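Local atomic coordinates of cobalamin biosynthesis protein CobN (Mycobacterium tuberculosis, PDB entry 7C6O), a protein that forms the large, catalytic subunit of cobaltochelatase, the enzyme that inserts cobalt into the corrin ring during aerobic cobalamin biosynthesis. Residues Trp458-Leu466 with Ser572-Ala580; Met1132-Met1143 with Gln1177-Trp1188. All blocks are in the same frame, centred on the assembly; numbering follows the deposited sequence. Where two conformers were deposited one is given.

Interaction 1 (Trp458-Leu466 with Ser572-Ala580)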
loop_
_atom_site.group_PDB
_atom_site.type_symbol
_atom_site.label_atom_id
_atom_site.label_comp_id
_atom_site.label_asym_id
_atom_site.label_seq_id
_atom_site.Cartn_x
_atom_site.Cartn_y
_atom_site.Cartn_z
ATOM N N TRP A 458 3.705 -30.559 12.157
ATOM C CA TRP A 458 3.934 -29.122 12.028
ATOM C C TRP A 458 2.730 -28.331 12.519
ATOM O O TRP A 458 2.879 -27.337 13.239
ATOM C CB TRP A 458 4.247 -28.738 10.579
ATOM C CG TRP A 458 4.090 -27.254 10.376
ATOM C CD1 TRP A 458 4.992 -26.285 10.703
ATOM C CD2 TRP A 458 2.944 -26.573 9.849
ATOM N NE1 TRP A 458 4.488 -25.042 10.395
ATOM C CE2 TRP A 458 3.230 -25.192 9.871
ATOM C CE3 TRP A 458 1.706 -26.997 9.352
ATOM C CZ2 TRP A 458 2.328 -24.232 9.414
ATOM C CZ3 TRP A 458 0.809 -26.041 8.899
ATOM C CH2 TRP A 458 1.126 -24.674 8.934
ATOM N N PHE A 459 1.527 -28.749 12.117
ATOM C CA PHE A 459 0.314 -28.024 12.485
ATOM C C PHE A 459 0.208 -27.861 13.996
ATOM O O PHE A 459 -0.229 -26.812 14.488
ATOM C CB PHE A 459 -0.900 -28.764 11.916
ATOM C CG PHE A 459 -2.195 -28.012 12.027
ATOM C CD1 PHE A 459 -2.442 -26.900 11.237
ATOM C CD2 PHE A 459 -3.185 -28.444 12.894
ATOM C CE1 PHE A 459 -3.644 -26.217 11.332
ATOM C CE2 PHE A 459 -4.388 -27.766 12.992
ATOM C CZ PHE A 459 -4.617 -26.653 12.210
ATOM N N ALA A 460 0.651 -28.871 14.749
ATOM C CA ALA A 460 0.546 -28.849 16.203
ATOM C C ALA A 460 1.483 -27.839 16.856
ATOM O O ALA A 460 1.272 -27.491 18.022
ATOM C CB ALA A 460 0.821 -30.243 16.765
ATOM N N THR A 461 2.514 -27.368 16.150
ATOM C CA THR A 461 3.409 -26.368 16.720
ATOM C C THR A 461 2.848 -24.957 16.636
ATOM O O THR A 461 3.456 -24.033 17.186
ATOM C CB THR A 461 4.777 -26.405 16.031
ATOM O OG1 THR A 461 4.663 -25.883 14.701
ATOM C CG2 THR A 461 5.308 -27.831 15.972
ATOM N N LEU A 462 1.718 -24.770 15.967
ATOM C CA LEU A 462 1.103 -23.461 15.837
ATOM C C LEU A 462 0.315 -23.107 17.095
ATOM O O LEU A 462 -0.109 -23.991 17.842
ATOM C CB LEU A 462 0.183 -23.442 14.621
ATOM C CG LEU A 462 0.857 -23.686 13.272
ATOM C CD1 LEU A 462 -0.184 -23.792 12.170
ATOM C CD2 LEU A 462 1.854 -22.575 12.968
ATOM N N PRO A 463 0.105 -21.815 17.353
ATOM C CA PRO A 463 -0.720 -21.424 18.503
ATOM C C PRO A 463 -2.148 -21.929 18.351
ATOM O O PRO A 463 -2.696 -21.974 17.248
ATOM C CB PRO A 463 -0.667 -19.892 18.479
ATOM C CG PRO A 463 0.528 -19.550 17.651
ATOM C CD PRO A 463 0.665 -20.650 16.647
ATOM N N ALA A 464 -2.747 -22.312 19.483
ATOM C CA ALA A 464 -4.126 -22.791 19.467
ATOM C C ALA A 464 -5.079 -21.746 18.902
ATOM O O ALA A 464 -6.102 -22.103 18.309
ATOM C CB ALA A 464 -4.559 -23.198 20.876
ATOM N N GLU A 465 -4.764 -20.458 19.070
ATOM C CA GLU A 465 -5.594 -19.410 18.481
ATOM C C GLU A 465 -5.764 -19.622 16.983
ATOM O O GLU A 465 -6.843 -19.380 16.429
ATOM C CB GLU A 465 -4.985 -18.032 18.756
ATOM C CG GLU A 465 -5.151 -17.522 20.187
ATOM C CD GLU A 465 -4.278 -18.255 21.192
ATOM O OE1 GLU A 465 -3.358 -18.987 20.772
ATOM O OE2 GLU A 465 -4.518 -18.098 22.409
ATOM N N LEU A 466 -4.713 -20.090 16.311
ATOM C CA LEU A 466 -4.794 -20.306 14.871
ATOM C C LEU A 466 -5.357 -21.686 14.547
ATOM O O LEU A 466 -6.214 -21.820 13.668
ATOM C CB LEU A 466 -3.417 -20.121 14.236
ATOM C CG LEU A 466 -3.295 -20.473 12.754
ATOM C CD1 LEU A 466 -4.268 -19.654 11.910
ATOM C CD2 LEU A 466 -1.866 -20.261 12.283
ATOM N N SER A 572 2.084 -12.029 14.083
ATOM C CA SER A 572 2.257 -12.954 15.194
ATOM C C SER A 572 2.327 -14.383 14.677
ATOM O O SER A 572 2.124 -14.656 13.489
ATOM C CB SER A 572 1.110 -12.824 16.203
ATOM O OG SER A 572 -0.085 -13.388 15.690
ATOM N N ALA A 573 2.601 -15.308 15.600
ATOM C CA ALA A 573 2.638 -16.721 15.244
ATOM C C ALA A 573 1.259 -17.268 14.900
ATOM O O ALA A 573 1.164 -18.318 14.253
ATOM C CB ALA A 573 3.257 -17.534 16.384
ATOM N N SER A 574 0.188 -16.592 15.310
ATOM C CA SER A 574 -1.154 -17.047 14.985
ATOM C C SER A 574 -1.712 -16.381 13.735
ATOM O O SER A 574 -2.868 -16.630 13.381
ATOM C CB SER A 574 -2.099 -16.814 16.170
ATOM O OG SER A 574 -2.304 -15.435 16.401
ATOM N N CYS A 575 -0.919 -15.555 13.057
ATOM C CA CYS A 575 -1.357 -14.872 11.848
ATOM C C CYS A 575 -1.148 -15.772 10.636
ATOM O O CYS A 575 -0.071 -16.353 10.464
ATOM C CB CYS A 575 -0.600 -13.557 11.664
ATOM S SG CYS A 575 -0.962 -12.305 12.909
ATOM N N GLY A 576 -2.180 -15.875 9.802
ATOM C CA GLY A 576 -2.151 -16.691 8.610
ATOM C C GLY A 576 -0.922 -16.519 7.736
ATOM O O GLY A 576 -0.262 -17.499 7.376
ATOM N N PRO A 577 -0.599 -15.278 7.357
ATOM C CA PRO A 577 0.601 -15.071 6.530
ATOM C C PRO A 577 1.876 -15.568 7.177
ATOM O O PRO A 577 2.788 -16.011 6.467
ATOM C CB PRO A 577 0.628 -13.549 6.330
ATOM C CG PRO A 577 -0.791 -13.132 6.469
ATOM C CD PRO A 577 -1.373 -14.033 7.516
ATOM N N ASP A 578 1.968 -15.520 8.508
ATOM C CA ASP A 578 3.192 -15.943 9.179
ATOM C C ASP A 578 3.314 -17.461 9.202
ATOM O O ASP A 578 4.399 -18.010 8.968
ATOM C CB ASP A 578 3.233 -15.375 10.597
ATOM C CG ASP A 578 4.517 -15.718 11.328
ATOM O OD1 ASP A 578 5.482 -14.927 11.242
ATOM O OD2 ASP A 578 4.561 -16.775 11.990
ATOM N N ALA A 579 2.210 -18.158 9.485
ATOM C CA ALA A 579 2.236 -19.615 9.493
ATOM C C ALA A 579 2.553 -20.171 8.109
ATOM O O ALA A 579 3.276 -21.167 7.980
ATOM C CB ALA A 579 0.900 -20.160 9.993
ATOM N N ALA A 580 2.027 -19.537 7.061
ATOM C CA ALA A 580 2.251 -20.036 5.709
ATOM C C ALA A 580 3.676 -19.758 5.242
ATOM O O ALA A 580 4.372 -20.665 4.770
ATOM C CB ALA A 580 1.237 -19.415 4.747
HETATM O O HOH W 1 5.055 -21.877 9.947
#
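Trp-458 O is gripped by Thr-461 OG1 at 2.7 Å and Thr-461 N at 2.9 Å, and the indole of this tryptophan is water-linked to Ala-579. The water accepts from Trp-458 NE1 (3.2 Å), lying in the ring plane at the indole edge, and donates to Ala-579 O (2.7 Å). The bridge ties helix 452-459 to helix 576-581; beside it, Trp-458 CZ2 approaches Ala-579 O (3.5 Å). With CG anti to the backbone N, chi1 164° places the indole edge beside Ala-579 while Leu-462 CD1 lies over one face. Ala-579 CB abuts two leucine methyls, Leu-466 CD2 at 3.6 Å and Leu-462 CD2 at 3.9 Å. The loop joining helices 452-459 and 464-474 meets the turn preceding helix 576-581. Pro-463, the N-cap residue of helix 464-474, sets its CG 3.6 Å from Ala-573 CB, and its CD rests on the carbonyl oxygen of Ala-573. Leu-466 spreads CB and CD1 against Ser-574 O. Ala-573 also touches Glu-344 and Arg-345 of helix 343-361. Since no direct hydrogen bond crosses between 458-466 and 572-580, the contact depends on close apolar fit and on one water for its polar link.

Interaction 2 (Met1132-Met1143 with Gln1177-Trp1188)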
loop_
_atom_site.group_PDB
_atom_site.type_symbol
_atom_site.label_atom_id
_atom_site.label_comp_id
_atom_site.label_asym_id
_atom_site.label_seq_id
_atom_site.Cartn_x
_atom_site.Cartn_y
_atom_site.Cartn_z
ATOM N N MET A 1132 -3.617 -6.511 -27.175
ATOM C CA MET A 1132 -3.702 -7.706 -26.341
ATOM C C MET A 1132 -3.420 -8.970 -27.143
ATOM O O MET A 1132 -2.861 -9.932 -26.602
ATOM C CB MET A 1132 -5.074 -7.790 -25.671
ATOM C CG MET A 1132 -5.404 -6.613 -24.758
ATOM S SD MET A 1132 -4.271 -6.431 -23.357
ATOM C CE MET A 1132 -3.172 -5.137 -23.941
ATOM N N ARG A 1133 -3.778 -8.986 -28.429
ATOM C CA ARG A 1133 -3.473 -10.142 -29.261
ATOM C C ARG A 1133 -1.986 -10.275 -29.554
ATOM O O ARG A 1133 -1.577 -11.284 -30.140
ATOM C CB ARG A 1133 -4.263 -10.081 -30.571
ATOM C CG ARG A 1133 -5.743 -10.378 -30.395
ATOM C CD ARG A 1133 -6.407 -10.697 -31.720
ATOM N NE ARG A 1133 -6.402 -9.551 -32.623
ATOM C CZ ARG A 1133 -7.373 -8.647 -32.686
ATOM N NH1 ARG A 1133 -8.435 -8.754 -31.898
ATOM N NH2 ARG A 1133 -7.284 -7.638 -33.538
ATOM N N ARG A 1134 -1.173 -9.296 -29.170
ATOM C CA ARG A 1134 0.274 -9.435 -29.212
ATOM C C ARG A 1134 0.839 -10.068 -27.948
ATOM O O ARG A 1134 2.055 -10.257 -27.859
ATOM C CB ARG A 1134 0.942 -8.073 -29.430
ATOM C CG ARG A 1134 0.584 -7.401 -30.742
ATOM C CD ARG A 1134 1.521 -6.245 -31.034
ATOM N NE ARG A 1134 1.442 -5.200 -30.021
ATOM C CZ ARG A 1134 0.638 -4.144 -30.101
ATOM N NH1 ARG A 1134 -0.161 -3.996 -31.151
ATOM N NH2 ARG A 1134 0.633 -3.238 -29.133
ATOM N N HIS A 1135 -0.009 -10.408 -26.974
ATOM C CA HIS A 1135 0.483 -10.870 -25.681
ATOM C C HIS A 1135 -0.133 -12.199 -25.256
ATOM O O HIS A 1135 -0.175 -12.496 -24.057
ATOM C CB HIS A 1135 0.255 -9.794 -24.615
ATOM C CG HIS A 1135 1.148 -8.604 -24.778
ATOM N ND1 HIS A 1135 2.444 -8.577 -24.306
ATOM C CD2 HIS A 1135 0.945 -7.412 -25.389
ATOM C CE1 HIS A 1135 2.996 -7.415 -24.607
ATOM N NE2 HIS A 1135 2.108 -6.689 -25.264
ATOM N N GLY A 1136 -0.611 -12.995 -26.211
ATOM C CA GLY A 1136 -0.913 -14.396 -25.952
ATOM C C GLY A 1136 -1.878 -14.621 -24.803
ATOM O O GLY A 1136 -2.929 -13.980 -24.703
ATOM N N TYR A 1137 -1.504 -15.553 -23.919
ATOM C CA TYR A 1137 -2.385 -15.982 -22.833
ATOM C C TYR A 1137 -2.843 -14.800 -21.985
ATOM O O TYR A 1137 -4.036 -14.664 -21.684
ATOM C CB TYR A 1137 -1.667 -17.024 -21.970
ATOM C CG TYR A 1137 -2.416 -17.450 -20.720
ATOM C CD1 TYR A 1137 -2.292 -16.737 -19.535
ATOM C CD2 TYR A 1137 -3.228 -18.578 -20.720
ATOM C CE1 TYR A 1137 -2.966 -17.121 -18.395
ATOM C CE2 TYR A 1137 -3.905 -18.974 -19.577
ATOM C CZ TYR A 1137 -3.770 -18.237 -18.417
ATOM O OH TYR A 1137 -4.440 -18.618 -17.273
ATOM N N LYS A 1138 -1.908 -13.936 -21.588
ATOM C CA LYS A 1138 -2.254 -12.844 -20.682
ATOM C C LYS A 1138 -3.092 -11.783 -21.385
ATOM O O LYS A 1138 -3.988 -11.188 -20.776
ATOM C CB LYS A 1138 -0.985 -12.232 -20.092
ATOM C CG LYS A 1138 -1.233 -11.217 -18.983
ATOM C CD LYS A 1138 -2.117 -11.790 -17.884
ATOM C CE LYS A 1138 -2.046 -10.948 -16.618
ATOM N NZ LYS A 1138 -2.234 -9.498 -16.891
ATOM N N GLY A 1139 -2.819 -11.528 -22.666
ATOM C CA GLY A 1139 -3.676 -10.631 -23.421
ATOM C C GLY A 1139 -5.108 -11.129 -23.490
ATOM O O GLY A 1139 -6.054 -10.358 -23.318
ATOM N N ALA A 1140 -5.281 -12.430 -23.732
ATOM C CA ALA A 1140 -6.612 -13.027 -23.712
ATOM C C ALA A 1140 -7.221 -12.968 -22.318
ATOM O O ALA A 1140 -8.429 -12.750 -22.168
ATOM C CB ALA A 1140 -6.536 -14.472 -24.204
ATOM N N PHE A 1141 -6.391 -13.169 -21.290
ATOM C CA PHE A 1141 -6.841 -13.054 -19.905
ATOM C C PHE A 1141 -7.449 -11.683 -19.634
ATOM O O PHE A 1141 -8.493 -11.577 -18.980
ATOM C CB PHE A 1141 -5.656 -13.323 -18.972
ATOM C CG PHE A 1141 -5.978 -13.218 -17.503
ATOM C CD1 PHE A 1141 -6.031 -11.985 -16.869
ATOM C CD2 PHE A 1141 -6.181 -14.361 -16.746
ATOM C CE1 PHE A 1141 -6.315 -11.892 -15.519
ATOM C CE2 PHE A 1141 -6.460 -14.273 -15.394
ATOM C CZ PHE A 1141 -6.527 -13.037 -14.782
ATOM N N GLU A 1142 -6.805 -10.619 -20.116
ATOM C CA GLU A 1142 -7.296 -9.270 -19.848
ATOM C C GLU A 1142 -8.636 -9.020 -20.530
ATOM O O GLU A 1142 -9.486 -8.303 -19.991
ATOM C CB GLU A 1142 -6.262 -8.237 -20.293
ATOM C CG GLU A 1142 -4.953 -8.296 -19.519
ATOM C CD GLU A 1142 -5.113 -7.898 -18.063
ATOM O OE1 GLU A 1142 -6.051 -7.135 -17.751
ATOM O OE2 GLU A 1142 -4.301 -8.354 -17.229
ATOM N N MET A 1143 -8.839 -9.590 -21.720
ATOM C CA MET A 1143 -10.140 -9.465 -22.368
ATOM C C MET A 1143 -11.222 -10.153 -21.546
ATOM O O MET A 1143 -12.309 -9.598 -21.341
ATOM C CB MET A 1143 -10.089 -10.044 -23.782
ATOM C CG MET A 1143 -9.215 -9.261 -24.747
ATOM S SD MET A 1143 -9.189 -10.026 -26.383
ATOM C CE MET A 1143 -8.073 -8.943 -27.260
ATOM N N GLN A 1177 -11.253 -13.593 -35.971
ATOM C CA GLN A 1177 -9.863 -13.331 -35.615
ATOM C C GLN A 1177 -9.645 -13.430 -34.110
ATOM O O GLN A 1177 -8.666 -14.035 -33.658
ATOM C CB GLN A 1177 -9.434 -11.957 -36.128
ATOM C CG GLN A 1177 -7.974 -11.627 -35.843
ATOM C CD GLN A 1177 -7.561 -10.270 -36.379
ATOM O OE1 GLN A 1177 -8.389 -9.506 -36.873
ATOM N NE2 GLN A 1177 -6.271 -9.965 -36.285
ATOM N N ASN A 1178 -10.543 -12.847 -33.315
ATOM C CA ASN A 1178 -10.349 -12.887 -31.870
ATOM C C ASN A 1178 -10.637 -14.274 -31.311
ATOM O O ASN A 1178 -9.960 -14.721 -30.378
ATOM C CB ASN A 1178 -11.222 -11.839 -31.185
ATOM C CG ASN A 1178 -10.603 -11.333 -29.901
ATOM O OD1 ASN A 1178 -9.561 -10.678 -29.925
ATOM N ND2 ASN A 1178 -11.231 -11.644 -28.769
ATOM N N ARG A 1179 -11.632 -14.971 -31.867
ATOM C CA ARG A 1179 -11.921 -16.331 -31.421
ATOM C C ARG A 1179 -10.735 -17.257 -31.662
ATOM O O ARG A 1179 -10.385 -18.070 -30.799
ATOM C CB ARG A 1179 -13.161 -16.870 -32.132
ATOM C CG ARG A 1179 -13.357 -18.362 -31.942
ATOM C CD ARG A 1179 -14.631 -18.657 -31.185
ATOM N NE ARG A 1179 -15.780 -18.764 -32.077
ATOM C CZ ARG A 1179 -16.383 -19.908 -32.380
ATOM N NH1 ARG A 1179 -15.949 -21.046 -31.854
ATOM N NH2 ARG A 1179 -17.424 -19.914 -33.199
ATOM N N THR A 1180 -10.112 -17.157 -32.839
ATOM C CA THR A 1180 -8.928 -17.960 -33.124
ATOM C C THR A 1180 -7.811 -17.665 -32.133
ATOM O O THR A 1180 -7.149 -18.585 -31.639
ATOM C CB THR A 1180 -8.453 -17.700 -34.555
ATOM O OG1 THR A 1180 -9.435 -18.182 -35.479
ATOM C CG2 THR A 1180 -7.122 -18.397 -34.817
ATOM N N PHE A 1181 -7.590 -16.383 -31.834
ATOM C CA PHE A 1181 -6.574 -16.010 -30.855
ATOM C C PHE A 1181 -6.908 -16.565 -29.475
ATOM O O PHE A 1181 -6.044 -17.136 -28.798
ATOM C CB PHE A 1181 -6.436 -14.487 -30.810
ATOM C CG PHE A 1181 -5.756 -13.977 -29.573
ATOM C CD1 PHE A 1181 -4.387 -14.119 -29.409
ATOM C CD2 PHE A 1181 -6.485 -13.355 -28.572
ATOM C CE1 PHE A 1181 -3.758 -13.654 -28.270
ATOM C CE2 PHE A 1181 -5.859 -12.884 -27.430
ATOM C CZ PHE A 1181 -4.494 -13.035 -27.281
ATOM N N MET A 1182 -8.162 -16.403 -29.041
ATOM C CA MET A 1182 -8.574 -16.928 -27.741
ATOM C C MET A 1182 -8.407 -18.440 -27.675
ATOM O O MET A 1182 -7.940 -18.978 -26.666
ATOM C CB MET A 1182 -10.029 -16.552 -27.451
ATOM C CG MET A 1182 -10.305 -15.061 -27.312
ATOM S SD MET A 1182 -9.605 -14.309 -25.832
ATOM C CE MET A 1182 -10.220 -15.404 -24.553
ATOM N N THR A 1183 -8.786 -19.144 -28.743
ATOM C CA THR A 1183 -8.722 -20.603 -28.729
ATOM C C THR A 1183 -7.283 -21.100 -28.618
ATOM O O THR A 1183 -7.009 -22.071 -27.904
ATOM C CB THR A 1183 -9.394 -21.161 -29.985
ATOM O OG1 THR A 1183 -10.772 -20.769 -30.000
ATOM C CG2 THR A 1183 -9.299 -22.682 -30.019
ATOM N N GLU A 1184 -6.350 -20.437 -29.304
ATOM C CA GLU A 1184 -4.966 -20.896 -29.284
ATOM C C GLU A 1184 -4.269 -20.537 -27.975
ATOM O O GLU A 1184 -3.567 -21.373 -27.395
ATOM C CB GLU A 1184 -4.213 -20.314 -30.479
ATOM C CG GLU A 1184 -4.753 -20.786 -31.825
ATOM C CD GLU A 1184 -4.146 -20.044 -33.001
ATOM O OE1 GLU A 1184 -3.525 -18.982 -32.782
ATOM O OE2 GLU A 1184 -4.293 -20.523 -34.145
ATOM N N SER A 1185 -4.452 -19.308 -27.489
ATOM C CA SER A 1185 -3.702 -18.832 -26.330
ATOM C C SER A 1185 -4.387 -19.085 -24.993
ATOM O O SER A 1185 -3.694 -19.314 -23.994
ATOM C CB SER A 1185 -3.419 -17.332 -26.465
ATOM O OG SER A 1185 -2.423 -17.089 -27.443
ATOM N N ASN A 1186 -5.714 -19.034 -24.931
ATOM C CA ASN A 1186 -6.371 -19.148 -23.634
ATOM C C ASN A 1186 -7.803 -19.646 -23.796
ATOM O O ASN A 1186 -8.756 -18.885 -23.580
ATOM C CB ASN A 1186 -6.348 -17.799 -22.912
ATOM C CG ASN A 1186 -6.597 -17.923 -21.420
ATOM O OD1 ASN A 1186 -7.196 -18.892 -20.953
ATOM N ND2 ASN A 1186 -6.145 -16.931 -20.662
ATOM N N PRO A 1187 -7.996 -20.914 -24.162
ATOM C CA PRO A 1187 -9.368 -21.422 -24.329
ATOM C C PRO A 1187 -10.176 -21.390 -23.045
ATOM O O PRO A 1187 -11.406 -21.260 -23.102
ATOM C CB PRO A 1187 -9.147 -22.857 -24.830
ATOM C CG PRO A 1187 -7.795 -23.226 -24.305
ATOM C CD PRO A 1187 -6.984 -21.967 -24.355
ATOM N N TRP A 1188 -9.519 -21.493 -21.885
ATOM C CA TRP A 1188 -10.233 -21.396 -20.615
ATOM C C TRP A 1188 -10.910 -20.040 -20.471
ATOM O O TRP A 1188 -12.049 -19.952 -19.997
ATOM C CB TRP A 1188 -9.268 -21.636 -19.453
ATOM C CG TRP A 1188 -8.424 -22.865 -19.616
ATOM C CD1 TRP A 1188 -8.738 -24.134 -19.224
ATOM C CD2 TRP A 1188 -7.126 -22.942 -20.222
ATOM N NE1 TRP A 1188 -7.716 -24.996 -19.545
ATOM C CE2 TRP A 1188 -6.715 -24.290 -20.160
ATOM C CE3 TRP A 1188 -6.271 -22.003 -20.809
ATOM C CZ2 TRP A 1188 -5.490 -24.720 -20.664
ATOM C CZ3 TRP A 1188 -5.054 -22.432 -21.307
ATOM C CH2 TRP A 1188 -4.675 -23.779 -21.233
#
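A helix-helix crossing in the all-helical C-terminal part of the chain packs helix 1136-1157 and the turn preceding it against helix 1176-1185 and the break that leads into helix 1187-1203. The short axes pass 8.9 Å apart at a signed angle of -119°. Phe-1181, its CG anti to the backbone N, projects its ring into the bend before helix 1136-1157. Arg-1133 CG covers one face in a CH-pi contact, 3.8 Å from the ring centroid, while CZ at the far end of the ring nears Gly-1136 O and Met-1132 O. Beyond Phe-1181 the arginine bends at chi3, which brings NH1 to Asn-1178 OD1 at 3.0 Å, in the guanidinium plane; the two flat groups stand nearly perpendicular. The Gln-1177 side chain crosses over one guanidinium face, its amide tilted 39° from that plane and not stacked on it. Asn-1178 ND2 gives a weak bond to Met-1143 SD, its stronger partner being Tyr-1172 O. In the middle, Ala-1140 CB packs on Met-1182 SD (3.5 Å) and Asn-1186 CB. Ser-1185 OG meets Gly-1136 CA and is hydrogen-bonded to Asp-421 of helix 420-431. Asn-1186 caps helix 1187-1203 through OD1, which bonds to Ala-1189; its amide stacks on the Tyr-1137 ring, the planes 12° apart, and ND2 donates to Tyr-1137 O at 3.3 Å, an oxygen that also accepts from Phe-1141 N.

The two contacts lie in separate regions of the chain, with centres about 41 Å apart and nearest atoms about 22 Å apart, and share no helix. Interaction 1 is partly buried and small: the loop between two helices leans on the turn before a third, in a part of the chain where helices alternate with strands, and apolar side chains pack on one another and on backbone carbonyls. Interaction 2 is nearly twice as extensive and mostly buried, within a helical region without strands near the C-terminus. There direct side-chain hydrogen bonds, a sulfur acceptor and flat-group stacking accompany the apolar packing, whereas interaction 1 uses a bridging water. In both, an alanine methyl packs against larger side chains.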